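Local coordinates for transcriptional regulator, ROK family (Vibrio cholerae O1 biovar eltor, PDB 1Z05), which probably binds DNA as a zinc-containing transcriptional regulator related to Escherichia coli Mlc, and so probably controls genes of carbohydrate metabolism, at residues A41-K46 with S63-A68. Sequence-based numbering, arbitrary orientation.
Sequences AGRVYK and SELAPA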
loop_
_atom_site.group_PDB
_atom_site.type_symbol
_atom_site.label_atom_id
_atom_site.label_comp_id
_atom_site.label_asym_id
_atom_site.label_seq_id
_atom_site.Cartn_x
_atom_site.Cartn_y
_atom_site.Cartn_z
ATOM N N ALA A 41 -6.247 -3.462 23.270
ATOM C CA ALA A 41 -7.628 -3.101 23.571
ATOM C C ALA A 41 -8.494 -3.194 22.319
ATOM O O ALA A 41 -9.588 -3.739 22.370
ATOM C CB ALA A 41 -7.700 -1.709 24.185
ATOM N N GLY A 42 -7.990 -2.688 21.191
ATOM C CA GLY A 42 -8.711 -2.809 19.916
ATOM C C GLY A 42 -8.887 -4.247 19.446
ATOM O O GLY A 42 -9.968 -4.633 19.019
ATOM N N ARG A 43 -7.824 -5.043 19.532
ATOM C CA ARG A 43 -7.884 -6.462 19.165
ATOM C C ARG A 43 -8.948 -7.221 19.971
ATOM O O ARG A 43 -9.732 -7.989 19.410
ATOM C CB ARG A 43 -6.517 -7.120 19.341
ATOM C CG ARG A 43 -5.499 -6.675 18.296
ATOM C CD ARG A 43 -4.150 -7.388 18.450
ATOM N NE ARG A 43 -4.229 -8.794 18.048
ATOM C CZ ARG A 43 -3.949 -9.832 18.835
ATOM N NH1 ARG A 43 -3.538 -9.645 20.086
ATOM N NH2 ARG A 43 -4.061 -11.066 18.359
ATOM N N VAL A 44 -8.965 -6.994 21.282
ATOM C CA VAL A 44 -9.941 -7.636 22.170
ATOM C C VAL A 44 -11.367 -7.160 21.875
ATOM O O VAL A 44 -12.292 -7.966 21.790
ATOM C CB VAL A 44 -9.579 -7.426 23.658
ATOM C CG1 VAL A 44 -10.750 -7.816 24.580
ATOM C CG2 VAL A 44 -8.344 -8.239 24.010
ATOM N N TYR A 45 -11.531 -5.853 21.708
ATOM C CA TYR A 45 -12.844 -5.278 21.403
ATOM C C TYR A 45 -13.423 -5.794 20.077
ATOM O O TYR A 45 -14.635 -6.074 19.976
ATOM C CB TYR A 45 -12.739 -3.754 21.386
ATOM C CG TYR A 45 -14.040 -3.073 21.096
ATOM C CD1 TYR A 45 -14.931 -2.765 22.133
ATOM C CD2 TYR A 45 -14.397 -2.735 19.786
ATOM C CE1 TYR A 45 -16.149 -2.127 21.869
ATOM C CE2 TYR A 45 -15.620 -2.105 19.516
ATOM C CZ TYR A 45 -16.485 -1.809 20.560
ATOM O OH TYR A 45 -17.678 -1.168 20.308
ATOM N N LYS A 46 -12.567 -5.908 19.062
ATOM C CA LYS A 46 -12.977 -6.472 17.762
ATOM C C LYS A 46 -13.448 -7.926 17.888
ATOM O O LYS A 46 -14.455 -8.313 17.281
ATOM C CB LYS A 46 -11.857 -6.346 16.722
ATOM C CG LYS A 46 -12.268 -6.790 15.318
ATOM C CD LYS A 46 -11.097 -6.748 14.348
ATOM C CE LYS A 46 -11.501 -7.221 12.963
ATOM N NZ LYS A 46 -10.370 -7.001 12.016
ATOM N N SER A 63 -6.916 -14.214 20.933
ATOM C CA SER A 63 -6.015 -13.056 20.846
ATOM C C SER A 63 -4.547 -13.412 21.078
ATOM O O SER A 63 -3.661 -12.622 20.741
ATOM C CB SER A 63 -6.419 -11.992 21.866
ATOM O OG SER A 63 -6.166 -12.455 23.188
ATOM N N GLU A 64 -4.314 -14.589 21.664
ATOM C CA GLU A 64 -2.994 -15.039 22.121
ATOM C C GLU A 64 -2.433 -14.163 23.247
ATOM O O GLU A 64 -1.215 -14.019 23.383
ATOM C CB GLU A 64 -1.990 -15.128 20.962
ATOM C CG GLU A 64 -2.480 -15.905 19.752
ATOM C CD GLU A 64 -1.674 -15.595 18.502
ATOM O OE1 GLU A 64 -1.782 -14.460 17.979
ATOM O OE2 GLU A 64 -0.943 -16.494 18.041
ATOM N N LEU A 65 -3.325 -13.577 24.046
ATOM C CA LEU A 65 -2.921 -12.772 25.197
ATOM C C LEU A 65 -3.168 -13.531 26.497
ATOM O O LEU A 65 -4.155 -14.258 26.614
ATOM C CB LEU A 65 -3.669 -11.433 25.219
ATOM C CG LEU A 65 -3.421 -10.428 24.086
ATOM C CD1 LEU A 65 -4.551 -9.426 24.032
ATOM C CD2 LEU A 65 -2.073 -9.713 24.222
ATOM N N ALA A 66 -2.271 -13.348 27.464
ATOM C CA ALA A 66 -2.379 -13.969 28.784
ATOM C C ALA A 66 -3.620 -13.489 29.545
ATOM O O ALA A 66 -4.058 -12.348 29.358
ATOM C CB ALA A 66 -1.101 -13.700 29.601
ATOM N N PRO A 67 -4.210 -14.364 30.387
ATOM C CA PRO A 67 -5.397 -14.001 31.177
ATOM C C PRO A 67 -5.262 -12.692 31.955
ATOM O O PRO A 67 -6.218 -11.921 32.021
ATOM C CB PRO A 67 -5.540 -15.182 32.138
ATOM C CG PRO A 67 -5.015 -16.322 31.355
ATOM C CD PRO A 67 -3.827 -15.769 30.622
ATOM N N ALA A 68 -4.084 -12.449 32.530
ATOM C CA ALA A 68 -3.798 -11.193 33.229
ATOM C C ALA A 68 -4.011 -9.968 32.333
ATOM O O ALA A 68 -4.565 -8.957 32.776
ATOM C CB ALA A 68 -2.372 -11.210 33.811
#
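Residues 41-46, a length of helix 35-51 carrying Arg43 and Val44, face the end of helix 56-63 and the turn leading into helix 67-79, the CA atoms of Val44 and Ser63 lying 6.8 Å apart. Arg43 grips one carbonyl oxygen end-on with both terminal nitrogens: NH2 lies 2.9 Å from Ser63 O and NH1 3.1 Å from the same oxygen. The N-H...O angles of 150° and 140° are bent, as a fork closing on a single atom requires. NH1 arrives in the carbonyl plane on a lone pair, whereas NH2 is tilted out of it; the oxygen itself lies almost in the guanidinium plane. CG stands anti to the carbonyl carbon of Arg43, and a bend at chi3 (72°) turns the end of the chain so that the guanidinium edge meets this oxygen. Glu64 OE1 stands obliquely 4.1 Å from Arg43 NH2, too far for a salt bridge, though its charge may still steady the arginine.

Three successive helices joined by short turns, near the N-terminus of a ROK-family regulator, are consistent with the helix-turn-helix DNA-binding domain of Mlc relatives; here the arginine ties the first helix to the C-terminal end of the second. Glu64, the first residue past helix 56-63, has positive phi, and Ser63 OG accepts from Leu65 N at 3.2 Å in an ST turn while also bonding to Leu59 O. Beside the guanidinium, Val44 CG2 meets Leu65 CD1 at 4.0 Å, the two side chains crossing at a slant. Ile70 of helix 67-79 touches both, and Ile36 of the second subunit packs on Leu65.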